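Local coordinates for cytoplasmic export protein 1 (Saccharomyces cerevisiae, PDB 3VWA) that binds tRNA and works in nuclear tRNA export, possibly collecting tRNA from export receptors at the nuclear pore and delivering aminoacylated tRNA to the translation machinery, at residues Val328-Ser333 with Leu362-Lys367; Glu271-Phe276 with Thr332-Thr337; Lys486-Phe491 with Leu527-Lys532. All coordinates share one frame; numbering follows the deposited sequence.

How the contacts relate
Contacts 1 and 2 are neighbours, their centres about 12 Å apart, and both use helix 321-335. Contact 1 sets the flank of that helix against helix 355-368; contact 2 ties its C-terminal end to the loop after helix 255-271. They share Thr332 and Ser333 and also touch directly: Arg273 NH2 of contact 2 makes a 3.0 Å salt bridge to Asp330 OD1 of contact 1, so one arginine serves both. Contact 3 lies much farther along the row of helices, near the C-terminal end of the modelled chain, its centre about 41 Å from that of contact 1 and about 50 Å from that of contact 2.

Contact 1. Residues Val328-Ser333 with Leu362-Lys367; sequences VLDLTS and LIYLPK
Leu329 lies over the ring of Tyr364 where two neighbouring helices, 321-335 and 355-368, run side by side in the helical array that goes on to carry the HEAT repeats. The short segments point nearly the same way, with axes 11.1 Å apart and 21° between their directions. Leu329 CB sits 3.6 Å from the centroid of the Tyr364 ring and almost on its normal, a CH-pi contact over the face. The isobutyl end extends the cover toward the root of the ring, with Leu329 CD1 3.6 Å from Tyr364 CD2. Because Tyr364 CG is anti to its carbonyl carbon (chi1 -82°), the ring reaches across to the other helix and brings its hydroxyl up beside CA and CB of Asp330. There a water bridges the two side chains: it donates to Asp330 OD2 and lies 2.8 Å from Tyr364 OH. The other carboxylate oxygen, Asp330 OD1, is held by Tyr269 and Arg273, which should keep the group from swinging away from the water. Leu329 also packs on Ile346 of helix 342-351. Outward along the same flank, Lys367, its chain bent at chi2 and chi4, brings one methylene, CD, to 3.6 Å from Ser333 OG.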
ATOM      1  N   VAL A 328      -3.079  -6.251   6.804  1.00 28.60           N
ATOM      2  CA  VAL A 328      -1.831  -5.846   6.223  1.00 27.90           C
ATOM      3  C   VAL A 328      -1.902  -6.173   4.705  1.00 26.77           C
ATOM      4  O   VAL A 328      -1.508  -5.352   3.873  1.00 25.24           O
ATOM      5  CB  VAL A 328      -0.650  -6.533   6.934  1.00 26.94           C
ATOM      6  CG1 VAL A 328       0.524  -6.703   6.002  1.00 27.80           C
ATOM      7  CG2 VAL A 328      -0.212  -5.734   8.144  1.00 29.09           C
ATOM      8  N   LEU A 329      -2.391  -7.363   4.379  1.00 28.68           N
ATOM      9  CA  LEU A 329      -2.430  -7.839   2.975  1.00 28.97           C
ATOM     10  C   LEU A 329      -3.357  -6.985   2.158  1.00 26.34           C
ATOM     11  O   LEU A 329      -3.026  -6.653   1.023  1.00 25.40           O
ATOM     12  CB  LEU A 329      -2.912  -9.292   2.839  1.00 27.24           C
ATOM     13  CG  LEU A 329      -2.015 -10.384   3.376  1.00 31.39           C
ATOM     14  CD1 LEU A 329      -2.807 -11.697   3.509  1.00 29.63           C
ATOM     15  CD2 LEU A 329      -0.799 -10.469   2.465  1.00 28.60           C
ATOM     16  N   ASP A 330      -4.506  -6.655   2.742  1.00 26.20           N
ATOM     17  CA  ASP A 330      -5.437  -5.675   2.155  1.00 28.70           C
ATOM     18  C   ASP A 330      -4.808  -4.313   1.952  1.00 29.49           C
ATOM     19  O   ASP A 330      -4.776  -3.801   0.850  1.00 28.53           O
ATOM     20  CB  ASP A 330      -6.725  -5.501   2.998  1.00 27.16           C
ATOM     21  CG  ASP A 330      -7.721  -4.484   2.368  1.00 29.04           C
ATOM     22  OD1 ASP A 330      -8.533  -3.891   3.113  1.00 31.15           O
ATOM     23  OD2 ASP A 330      -7.734  -4.287   1.126  1.00 31.63           O
ATOM     24  N   LEU A 331      -4.286  -3.709   3.005  1.00 31.29           N
ATOM     25  CA  LEU A 331      -3.871  -2.310   2.875  1.00 30.80           C
ATOM     26  C   LEU A 331      -2.598  -2.133   2.049  1.00 28.98           C
ATOM     27  O   LEU A 331      -2.434  -1.090   1.420  1.00 28.94           O
ATOM     28  CB  LEU A 331      -3.723  -1.651   4.235  1.00 29.56           C
ATOM     29  CG  LEU A 331      -5.022  -1.461   5.017  1.00 33.18           C
ATOM     30  CD1 LEU A 331      -4.653  -0.836   6.337  1.00 31.20           C
ATOM     31  CD2 LEU A 331      -6.037  -0.598   4.260  1.00 31.37           C
ATOM     32  N   THR A 332      -1.692  -3.113   2.117  1.00 29.94           N
ATOM     33  CA  THR A 332      -0.423  -3.069   1.358  1.00 28.66           C
ATOM     34  C   THR A 332      -0.791  -3.141  -0.111  1.00 31.59           C
ATOM     35  O   THR A 332      -0.314  -2.336  -0.905  1.00 37.28           O
ATOM     36  CB  THR A 332       0.577  -4.228   1.664  1.00 26.66           C
ATOM     37  OG1 THR A 332      -0.099  -5.479   1.729  1.00 23.20           O
ATOM     38  CG2 THR A 332       1.330  -4.014   3.006  1.00 23.87           C
ATOM     39  N   SER A 333      -1.669  -4.066  -0.455  1.00 34.31           N
ATOM     40  CA  SER A 333      -2.123  -4.194  -1.832  1.00 37.92           C
ATOM     41  C   SER A 333      -2.818  -2.917  -2.293  1.00 42.08           C
ATOM     42  O   SER A 333      -2.486  -2.390  -3.341  1.00 37.16           O
ATOM     43  CB  SER A 333      -3.053  -5.391  -2.008  1.00 40.40           C
ATOM     44  OG  SER A 333      -3.736  -5.305  -3.264  1.00 52.84           O
ATOM     45  N   LEU A 362      -3.479 -18.066   0.570  1.00 26.42           N
ATOM     46  CA  LEU A 362      -3.817 -18.581  -0.730  1.00 28.08           C
ATOM     47  C   LEU A 362      -4.627 -17.548  -1.500  1.00 28.22           C
ATOM     48  O   LEU A 362      -4.348 -17.348  -2.667  1.00 30.49           O
ATOM     49  CB  LEU A 362      -4.535 -19.946  -0.645  1.00 24.12           C
ATOM     50  CG  LEU A 362      -3.757 -21.143  -0.151  1.00 24.87           C
ATOM     51  CD1 LEU A 362      -4.709 -22.323  -0.022  1.00 25.28           C
ATOM     52  CD2 LEU A 362      -2.570 -21.569  -1.003  1.00 23.87           C
ATOM     53  N   ILE A 363      -5.593 -16.905  -0.835  1.00 28.09           N
ATOM     54  CA  ILE A 363      -6.355 -15.770  -1.396  1.00 30.58           C
ATOM     55  C   ILE A 363      -5.518 -14.617  -1.922  1.00 30.76           C
ATOM     56  O   ILE A 363      -5.891 -14.043  -2.930  1.00 28.74           O
ATOM     57  CB  ILE A 363      -7.421 -15.212  -0.408  1.00 29.58           C
ATOM     58  CG1 ILE A 363      -8.552 -16.216  -0.262  1.00 29.90           C
ATOM     59  CG2 ILE A 363      -8.017 -13.901  -0.875  1.00 29.20           C
ATOM     60  CD1 ILE A 363      -9.175 -16.279   1.118  1.00 31.88           C
ATOM     61  N   TYR A 364      -4.405 -14.273  -1.250  1.00 30.69           N
ATOM     62  CA  TYR A 364      -3.608 -13.137  -1.675  1.00 28.36           C
ATOM     63  C   TYR A 364      -2.349 -13.509  -2.510  1.00 27.93           C
ATOM     64  O   TYR A 364      -1.632 -12.610  -2.875  1.00 31.28           O
ATOM     65  CB  TYR A 364      -3.200 -12.260  -0.480  1.00 30.01           C
ATOM     66  CG  TYR A 364      -4.290 -11.276  -0.029  1.00 31.57           C
ATOM     67  CD1 TYR A 364      -4.363  -9.970  -0.539  1.00 27.09           C
ATOM     68  CD2 TYR A 364      -5.228 -11.669   0.908  1.00 30.70           C
ATOM     69  CE1 TYR A 364      -5.385  -9.086  -0.146  1.00 27.18           C
ATOM     70  CE2 TYR A 364      -6.219 -10.802   1.355  1.00 31.75           C
ATOM     71  CZ  TYR A 364      -6.307  -9.522   0.827  1.00 31.63           C
ATOM     72  OH  TYR A 364      -7.349  -8.746   1.288  1.00 31.28           O
ATOM     73  N   LEU A 365      -2.089 -14.801  -2.792  1.00 25.89           N
ATOM     74  CA  LEU A 365      -0.828 -15.240  -3.429  1.00 28.50           C
ATOM     75  C   LEU A 365      -0.581 -14.619  -4.791  1.00 27.30           C
ATOM     76  O   LEU A 365       0.501 -14.123  -5.025  1.00 30.72           O
ATOM     77  CB  LEU A 365      -0.727 -16.780  -3.567  1.00 31.32           C
ATOM     78  CG  LEU A 365       0.484 -17.488  -2.932  1.00 31.94           C
ATOM     79  CD1 LEU A 365       0.528 -18.940  -3.355  1.00 33.42           C
ATOM     80  CD2 LEU A 365       1.867 -16.825  -3.095  1.00 28.83           C
ATOM     81  N   PRO A 366      -1.591 -14.651  -5.695  1.00 29.62           N
ATOM     82  CA  PRO A 366      -1.437 -13.989  -7.016  1.00 32.22           C
ATOM     83  C   PRO A 366      -1.050 -12.525  -6.868  1.00 29.58           C
ATOM     84  O   PRO A 366      -0.185 -12.060  -7.544  1.00 37.02           O
ATOM     85  CB  PRO A 366      -2.837 -14.153  -7.682  1.00 33.83           C
ATOM     86  CG  PRO A 366      -3.568 -15.178  -6.850  1.00 28.73           C
ATOM     87  CD  PRO A 366      -2.971 -15.132  -5.478  1.00 27.00           C
ATOM     88  N   LYS A 367      -1.624 -11.831  -5.909  1.00 31.61           N
ATOM     89  CA  LYS A 367      -1.199 -10.473  -5.628  1.00 30.93           C
ATOM     90  C   LYS A 367       0.129 -10.388  -4.916  1.00 30.94           C
ATOM     91  O   LYS A 367       0.678  -9.331  -4.880  1.00 29.11           O
ATOM     92  CB  LYS A 367      -2.248  -9.753  -4.765  1.00 36.71           C
ATOM     93  CG  LYS A 367      -3.612  -9.658  -5.389  1.00 39.97           C
ATOM     94  CD  LYS A 367      -4.147  -8.262  -5.197  1.00 48.48           C
ATOM     95  CE  LYS A 367      -5.546  -8.152  -5.773  1.00 47.48           C
ATOM     96  NZ  LYS A 367      -6.503  -8.521  -4.692  1.00 53.96           N
TER
HETATM   97  O   HOH W   1      -7.867  -6.746  -0.643  1.00 41.34           O

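Contact 2. Residues Glu271-Phe276 with Thr332-Thr337; sequences ESREIF and TSETNT
Arg273 and Glu334 meet in a salt bridge, with NH2 of the arginine 2.8 Å from OE1 of the glutamate. The arginine starts out with CG anti to the backbone N, turns once at chi2 (62°), and then runs outward to deliver its guanidinium to the other segment. Glu334 comes to meet it with CG also anti to the backbone N and an extended chain beyond. Where they meet, the two side chains point in opposite directions. Their flat ends are nearly coplanar, 13° between guanidinium and carboxylate. A single oxygen takes the load, however: NH2 approaches Glu334 OE1 nearly along its C-O axis, and the bond is bent, 141° at the hydrogen, with OE1 tilted somewhat out of the guanidinium plane. Arg273 NH2 also has Asp330, one turn earlier on the same helix.

The glutamate sits in the last turn of helix 321-335, part of the helical array that includes the HEAT repeats, and the arginine belongs to a short 3-10 turn just beyond helix 255-271. Past Glu334 the chain leaves helical geometry at Asn336, in a Schellman motif with positive phi, Asn336 N bonded to Ser333 O and Thr337 N to Thr332 O.

A second nitrogen of the guanidinium, Arg273 NH1, donates to a water 2.7 Å away that lies at the edge of the group, in its plane. That water is also 2.6 Å from Phe276 O, and it stands 3.2 Å from Glu334 OE1.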
ATOM      1  N   GLU A 271     -15.719  -2.254  11.479  1.00 29.33           N
ATOM      2  CA  GLU A 271     -16.954  -1.490  11.656  1.00 31.27           C
ATOM      3  C   GLU A 271     -17.065  -0.228  10.766  1.00 32.43           C
ATOM      4  O   GLU A 271     -18.188   0.250  10.533  1.00 31.69           O
ATOM      5  CB  GLU A 271     -17.195  -1.075  13.124  1.00 32.95           C
ATOM      6  CG  GLU A 271     -16.853  -2.111  14.210  1.00 41.91           C
ATOM      7  CD  GLU A 271     -18.014  -2.991  14.653  1.00 52.29           C
ATOM      8  OE1 GLU A 271     -18.425  -3.884  13.873  1.00 50.02           O
ATOM      9  OE2 GLU A 271     -18.504  -2.800  15.806  1.00 58.63           O
ATOM     10  N   SER A 272     -15.925   0.349  10.365  1.00 27.13           N
ATOM     11  CA  SER A 272     -15.844   1.563   9.501  1.00 29.25           C
ATOM     12  C   SER A 272     -14.616   1.560   8.627  1.00 26.15           C
ATOM     13  O   SER A 272     -13.756   2.453   8.697  1.00 25.38           O
ATOM     14  CB  SER A 272     -15.863   2.880  10.264  1.00 28.75           C
ATOM     15  OG  SER A 272     -15.658   2.692  11.638  1.00 33.82           O
ATOM     16  N   ARG A 273     -14.560   0.559   7.783  1.00 24.52           N
ATOM     17  CA  ARG A 273     -13.527   0.514   6.743  1.00 24.96           C
ATOM     18  C   ARG A 273     -13.267   1.861   6.079  1.00 26.72           C
ATOM     19  O   ARG A 273     -12.089   2.251   5.829  1.00 25.10           O
ATOM     20  CB  ARG A 273     -13.931  -0.574   5.753  1.00 24.55           C
ATOM     21  CG  ARG A 273     -12.991  -0.834   4.603  1.00 25.36           C
ATOM     22  CD  ARG A 273     -11.657  -1.314   5.147  1.00 26.07           C
ATOM     23  NE  ARG A 273     -10.670  -1.540   4.111  1.00 25.18           N
ATOM     24  CZ  ARG A 273      -9.926  -0.617   3.534  1.00 24.89           C
ATOM     25  NH1 ARG A 273     -10.084   0.650   3.866  1.00 25.12           N
ATOM     26  NH2 ARG A 273      -8.990  -0.968   2.633  1.00 26.44           N
ATOM     27  N   GLU A 274     -14.355   2.612   5.804  1.00 27.64           N
ATOM     28  CA  GLU A 274     -14.230   3.869   5.019  1.00 25.99           C
ATOM     29  C   GLU A 274     -13.325   4.898   5.685  1.00 26.07           C
ATOM     30  O   GLU A 274     -12.738   5.800   5.023  1.00 27.11           O
ATOM     31  CB  GLU A 274     -15.667   4.473   4.677  1.00 31.12           C
ATOM     32  CG  GLU A 274     -16.521   5.001   5.860  1.00 26.10           C
ATOM     33  CD  GLU A 274     -17.028   3.937   6.856  1.00 26.36           C
ATOM     34  OE1 GLU A 274     -16.884   2.721   6.605  1.00 28.44           O
ATOM     35  OE2 GLU A 274     -17.610   4.291   7.925  1.00 27.25           O
ATOM     36  N   ILE A 275     -13.158   4.805   6.998  1.00 24.80           N
ATOM     37  CA  ILE A 275     -12.413   5.869   7.640  1.00 23.76           C
ATOM     38  C   ILE A 275     -10.904   5.792   7.286  1.00 24.68           C
ATOM     39  O   ILE A 275     -10.195   6.735   7.445  1.00 20.95           O
ATOM     40  CB  ILE A 275     -12.629   5.973   9.152  1.00 24.13           C
ATOM     41  CG1 ILE A 275     -11.867   4.805   9.861  1.00 22.99           C
ATOM     42  CG2 ILE A 275     -14.150   6.111   9.501  1.00 21.29           C
ATOM     43  CD1 ILE A 275     -11.886   4.945  11.369  1.00 23.76           C
ATOM     44  N   PHE A 276     -10.475   4.710   6.693  1.00 25.95           N
ATOM     45  CA  PHE A 276      -9.085   4.591   6.288  1.00 27.03           C
ATOM     46  C   PHE A 276      -8.905   4.868   4.783  1.00 28.80           C
ATOM     47  O   PHE A 276      -7.823   4.616   4.223  1.00 26.98           O
ATOM     48  CB  PHE A 276      -8.579   3.185   6.643  1.00 26.30           C
ATOM     49  CG  PHE A 276      -8.656   2.886   8.097  1.00 25.92           C
ATOM     50  CD1 PHE A 276      -7.769   3.478   8.985  1.00 27.36           C
ATOM     51  CD2 PHE A 276      -9.637   2.034   8.597  1.00 27.83           C
ATOM     52  CE1 PHE A 276      -7.856   3.212  10.361  1.00 26.54           C
ATOM     53  CE2 PHE A 276      -9.720   1.734   9.957  1.00 23.08           C
ATOM     54  CZ  PHE A 276      -8.824   2.328  10.847  1.00 24.24           C
ATOM     55  N   THR A 332      -1.692  -3.113   2.117  1.00 29.94           N
ATOM     56  CA  THR A 332      -0.423  -3.069   1.358  1.00 28.66           C
ATOM     57  C   THR A 332      -0.791  -3.141  -0.111  1.00 31.59           C
ATOM     58  O   THR A 332      -0.314  -2.336  -0.905  1.00 37.28           O
ATOM     59  CB  THR A 332       0.577  -4.228   1.664  1.00 26.66           C
ATOM     60  OG1 THR A 332      -0.099  -5.479   1.729  1.00 23.20           O
ATOM     61  CG2 THR A 332       1.330  -4.014   3.006  1.00 23.87           C
ATOM     62  N   SER A 333      -1.669  -4.066  -0.455  1.00 34.31           N
ATOM     63  CA  SER A 333      -2.123  -4.194  -1.832  1.00 37.92           C
ATOM     64  C   SER A 333      -2.818  -2.917  -2.293  1.00 42.08           C
ATOM     65  O   SER A 333      -2.486  -2.390  -3.341  1.00 37.16           O
ATOM     66  CB  SER A 333      -3.053  -5.391  -2.008  1.00 40.40           C
ATOM     67  OG  SER A 333      -3.736  -5.305  -3.264  1.00 52.84           O
ATOM     68  N   GLU A 334      -3.772  -2.423  -1.499  1.00 40.79           N
ATOM     69  CA  GLU A 334      -4.527  -1.264  -1.899  1.00 38.82           C
ATOM     70  C   GLU A 334      -3.605  -0.078  -2.183  1.00 39.23           C
ATOM     71  O   GLU A 334      -3.830   0.662  -3.142  1.00 36.57           O
ATOM     72  CB  GLU A 334      -5.582  -0.870  -0.856  1.00 40.67           C
ATOM     73  CG  GLU A 334      -6.355   0.364  -1.330  1.00 40.89           C
ATOM     74  CD  GLU A 334      -7.096   1.082  -0.208  1.00 45.29           C
ATOM     75  OE1 GLU A 334      -7.985   0.479   0.419  1.00 48.59           O
ATOM     76  OE2 GLU A 334      -6.814   2.269   0.038  1.00 49.78           O
ATOM     77  N   THR A 335      -2.570   0.095  -1.358  1.00 34.72           N
ATOM     78  CA  THR A 335      -1.686   1.253  -1.471  1.00 31.22           C
ATOM     79  C   THR A 335      -0.476   0.918  -2.335  1.00 33.90           C
ATOM     80  O   THR A 335       0.413   1.743  -2.525  1.00 35.57           O
ATOM     81  CB  THR A 335      -1.157   1.722  -0.100  1.00 30.90           C
ATOM     82  OG1 THR A 335      -0.514   0.628   0.588  1.00 29.13           O
ATOM     83  CG2 THR A 335      -2.282   2.293   0.772  1.00 31.48           C
ATOM     84  N   ASN A 336      -0.403  -0.312  -2.817  1.00 35.65           N
ATOM     85  CA  ASN A 336       0.799  -0.725  -3.510  1.00 38.81           C
ATOM     86  C   ASN A 336       2.117  -0.291  -2.816  1.00 40.81           C
ATOM     87  O   ASN A 336       3.037   0.168  -3.486  1.00 42.54           O
ATOM     88  CB  ASN A 336       0.766  -0.245  -4.971  1.00 42.06           C
ATOM     89  CG  ASN A 336       1.775  -0.975  -5.836  1.00 46.39           C
ATOM     90  OD1 ASN A 336       2.026  -2.162  -5.631  1.00 51.55           O
ATOM     91  ND2 ASN A 336       2.379  -0.268  -6.793  1.00 45.12           N
ATOM     92  N   THR A 337       2.186  -0.438  -1.486  1.00 37.34           N
ATOM     93  CA  THR A 337       3.387  -0.203  -0.687  1.00 38.18           C
ATOM     94  C   THR A 337       3.610  -1.406   0.230  1.00 34.56           C
ATOM     95  O   THR A 337       2.663  -2.025   0.673  1.00 33.98           O
ATOM     96  CB  THR A 337       3.226   1.017   0.259  1.00 43.25           C
ATOM     97  OG1 THR A 337       2.025   0.853   1.031  1.00 47.61           O
ATOM     98  CG2 THR A 337       3.190   2.372  -0.515  1.00 44.28           C
TER
HETATM   99  O   HOH W   2      -8.193   2.371   3.010  1.00 32.89           O

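Contact 3. Residues Lys486-Phe491 with Leu527-Lys532; sequences KSIELF and LEKLEK
Lys529 carries this contact from helix 513-536, reaching across to the turn that follows helix 474-487; its CA is 8.8 Å from that of Ile488. The Lys529 chain is fully extended, with CG anti to the backbone N (chi1 166°) and the later torsions close to trans, so its ammonium arrives at full stretch. On the way its CD passes 4.1 Å from Ile488 CG1, the two side chains lying alongside and pointing opposite ways, and the lysine also packs on Ile496 of helix 493-504. At the end NZ donates to two backbone carbonyls: Phe491 O at 2.8 Å and Ile488 O at 3.0 Å. NZ lies closer to the line of the Phe491 carbonyl, with 152° at the oxygen. Toward Ile488 O the ammonium stands above the carbonyl plane, while Phe491 N, closing the 3-10 turn at 3.2 Å, reaches the same oxygen from the opposite face. Beyond Lys529 the backbone continues helical, with Glu531 N bonded to Leu527 O and Lys532 N to Glu528 O. The ring of Phe491 turns away from the lysine toward Ile496, Ile500 and Tyr526. Lys529 lies in the HEAT repeat 494-530, and the turn it reaches comes just before that repeat. The arrangement is consistent with helices of successive pairs stacked side by side, as in HEAT-repeat solenoids.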
ATOM      1  N   LYS A 486     -11.341 -29.376 -24.761  1.00 28.71           N
ATOM      2  CA  LYS A 486     -10.430 -28.263 -24.837  1.00 30.49           C
ATOM      3  C   LYS A 486      -9.050 -28.649 -25.355  1.00 28.25           C
ATOM      4  O   LYS A 486      -8.336 -27.789 -25.753  1.00 32.39           O
ATOM      5  CB  LYS A 486     -10.290 -27.534 -23.495  1.00 28.16           C
ATOM      6  CG  LYS A 486     -11.602 -27.123 -22.830  1.00 35.63           C
ATOM      7  CD  LYS A 486     -12.365 -26.076 -23.637  1.00 35.57           C
ATOM      8  CE  LYS A 486     -13.242 -25.233 -22.712  1.00 38.54           C
ATOM      9  NZ  LYS A 486     -14.252 -24.489 -23.502  1.00 41.60           N
ATOM     10  N   SER A 487      -8.678 -29.915 -25.360  1.00 26.52           N
ATOM     11  CA  SER A 487      -7.287 -30.273 -25.706  1.00 24.23           C
ATOM     12  C   SER A 487      -7.083 -30.661 -27.118  1.00 25.07           C
ATOM     13  O   SER A 487      -5.955 -30.985 -27.510  1.00 23.65           O
ATOM     14  CB  SER A 487      -6.835 -31.443 -24.863  1.00 23.33           C
ATOM     15  OG  SER A 487      -6.611 -30.930 -23.575  1.00 21.94           O
ATOM     16  N   ILE A 488      -8.172 -30.655 -27.886  1.00 25.78           N
ATOM     17  CA  ILE A 488      -8.123 -31.182 -29.235  1.00 24.80           C
ATOM     18  C   ILE A 488      -7.068 -30.460 -30.057  1.00 24.55           C
ATOM     19  O   ILE A 488      -6.363 -31.075 -30.845  1.00 23.74           O
ATOM     20  CB  ILE A 488      -9.537 -31.148 -29.918  1.00 24.71           C
ATOM     21  CG1 ILE A 488      -9.546 -32.021 -31.149  1.00 24.65           C
ATOM     22  CG2 ILE A 488      -9.991 -29.708 -30.237  1.00 23.40           C
ATOM     23  CD1 ILE A 488     -10.917 -32.214 -31.784  1.00 25.32           C
ATOM     24  N   GLU A 489      -6.937 -29.160 -29.868  1.00 25.75           N
ATOM     25  CA  GLU A 489      -5.895 -28.434 -30.596  1.00 29.83           C
ATOM     26  C   GLU A 489      -4.475 -28.821 -30.205  1.00 29.45           C
ATOM     27  O   GLU A 489      -3.538 -28.445 -30.916  1.00 26.90           O
ATOM     28  CB  GLU A 489      -6.024 -26.921 -30.416  1.00 33.38           C
ATOM     29  CG  GLU A 489      -7.244 -26.472 -29.674  1.00 44.88           C
ATOM     30  CD  GLU A 489      -7.482 -24.999 -29.888  1.00 55.70           C
ATOM     31  OE1 GLU A 489      -7.509 -24.288 -28.841  1.00 54.88           O
ATOM     32  OE2 GLU A 489      -7.577 -24.575 -31.095  1.00 47.16           O
ATOM     33  N   LEU A 490      -4.310 -29.546 -29.088  1.00 28.14           N
ATOM     34  CA  LEU A 490      -2.944 -29.971 -28.665  1.00 28.94           C
ATOM     35  C   LEU A 490      -2.563 -31.364 -29.175  1.00 27.89           C
ATOM     36  O   LEU A 490      -1.433 -31.826 -28.954  1.00 24.71           O
ATOM     37  CB  LEU A 490      -2.806 -29.951 -27.150  1.00 25.31           C
ATOM     38  CG  LEU A 490      -3.276 -28.698 -26.413  1.00 26.56           C
ATOM     39  CD1 LEU A 490      -3.233 -28.883 -24.908  1.00 26.29           C
ATOM     40  CD2 LEU A 490      -2.438 -27.481 -26.836  1.00 26.60           C
ATOM     41  N   PHE A 491      -3.520 -32.030 -29.827  1.00 25.41           N
ATOM     42  CA  PHE A 491      -3.289 -33.335 -30.451  1.00 25.84           C
ATOM     43  C   PHE A 491      -3.362 -33.235 -31.966  1.00 27.73           C
ATOM     44  O   PHE A 491      -4.466 -32.906 -32.576  1.00 23.49           O
ATOM     45  CB  PHE A 491      -4.325 -34.369 -29.970  1.00 25.70           C
ATOM     46  CG  PHE A 491      -4.381 -34.520 -28.478  1.00 23.83           C
ATOM     47  CD1 PHE A 491      -3.260 -34.874 -27.760  1.00 20.93           C
ATOM     48  CD2 PHE A 491      -5.579 -34.344 -27.804  1.00 23.74           C
ATOM     49  CE1 PHE A 491      -3.328 -35.004 -26.375  1.00 20.81           C
ATOM     50  CE2 PHE A 491      -5.668 -34.520 -26.427  1.00 21.97           C
ATOM     51  CZ  PHE A 491      -4.536 -34.838 -25.707  1.00 20.36           C
ATOM     52  N   LEU A 527     -12.993 -37.618 -34.431  1.00 25.00           N
ATOM     53  CA  LEU A 527     -13.148 -38.353 -35.684  1.00 27.64           C
ATOM     54  C   LEU A 527     -13.161 -37.469 -36.909  1.00 28.55           C
ATOM     55  O   LEU A 527     -12.556 -37.817 -37.951  1.00 26.16           O
ATOM     56  CB  LEU A 527     -14.466 -39.157 -35.691  1.00 25.93           C
ATOM     57  CG  LEU A 527     -14.495 -40.379 -34.781  1.00 28.19           C
ATOM     58  CD1 LEU A 527     -15.887 -40.988 -34.934  1.00 26.77           C
ATOM     59  CD2 LEU A 527     -13.380 -41.369 -35.179  1.00 24.92           C
ATOM     60  N   GLU A 528     -13.889 -36.363 -36.790  1.00 28.99           N
ATOM     61  CA  GLU A 528     -13.996 -35.373 -37.880  1.00 30.13           C
ATOM     62  C   GLU A 528     -12.655 -34.758 -38.145  1.00 25.68           C
ATOM     63  O   GLU A 528     -12.230 -34.628 -39.306  1.00 25.62           O
ATOM     64  CB  GLU A 528     -15.000 -34.271 -37.516  1.00 38.23           C
ATOM     65  CG  GLU A 528     -16.362 -34.387 -38.197  1.00 53.72           C
ATOM     66  CD  GLU A 528     -17.532 -34.648 -37.239  1.00 66.19           C
ATOM     67  OE1 GLU A 528     -18.050 -35.800 -37.223  1.00 71.02           O
ATOM     68  OE2 GLU A 528     -17.949 -33.699 -36.512  1.00 61.36           O
ATOM     69  N   LYS A 529     -11.943 -34.404 -37.065  1.00 26.14           N
ATOM     70  CA  LYS A 529     -10.612 -33.848 -37.248  1.00 25.18           C
ATOM     71  C   LYS A 529      -9.707 -34.827 -37.992  1.00 24.93           C
ATOM     72  O   LYS A 529      -9.052 -34.453 -38.966  1.00 22.43           O
ATOM     73  CB  LYS A 529     -10.025 -33.337 -35.935  1.00 26.54           C
ATOM     74  CG  LYS A 529      -8.532 -33.064 -36.021  1.00 25.34           C
ATOM     75  CD  LYS A 529      -8.053 -32.095 -34.937  1.00 24.42           C
ATOM     76  CE  LYS A 529      -6.533 -32.079 -34.891  1.00 23.39           C
ATOM     77  NZ  LYS A 529      -6.165 -31.039 -33.873  1.00 26.33           N
ATOM     78  N   LEU A 530      -9.731 -36.097 -37.576  1.00 27.75           N
ATOM     79  CA  LEU A 530      -8.930 -37.153 -38.234  1.00 27.57           C
ATOM     80  C   LEU A 530      -9.324 -37.378 -39.663  1.00 30.46           C
ATOM     81  O   LEU A 530      -8.447 -37.514 -40.538  1.00 25.67           O
ATOM     82  CB  LEU A 530      -9.004 -38.485 -37.476  1.00 26.13           C
ATOM     83  CG  LEU A 530      -8.343 -39.790 -37.975  1.00 29.84           C
ATOM     84  CD1 LEU A 530      -6.851 -39.633 -38.328  1.00 26.37           C
ATOM     85  CD2 LEU A 530      -8.532 -40.911 -36.931  1.00 29.12           C
ATOM     86  N   GLU A 531     -10.637 -37.457 -39.899  1.00 29.69           N
ATOM     87  CA  GLU A 531     -11.162 -37.681 -41.257  1.00 29.83           C
ATOM     88  C   GLU A 531     -10.738 -36.593 -42.251  1.00 32.43           C
ATOM     89  O   GLU A 531     -10.416 -36.905 -43.417  1.00 34.11           O
ATOM     90  CB  GLU A 531     -12.692 -37.817 -41.242  1.00 26.11           C
ATOM     91  N   LYS A 532     -10.735 -35.339 -41.780  1.00 36.32           N
ATOM     92  CA  LYS A 532     -10.404 -34.171 -42.604  1.00 37.99           C
ATOM     93  C   LYS A 532      -8.962 -34.199 -43.036  1.00 38.30           C
ATOM     94  O   LYS A 532      -8.663 -33.876 -44.180  1.00 42.77           O
ATOM     95  CB  LYS A 532     -10.688 -32.872 -41.860  1.00 33.45           C
TER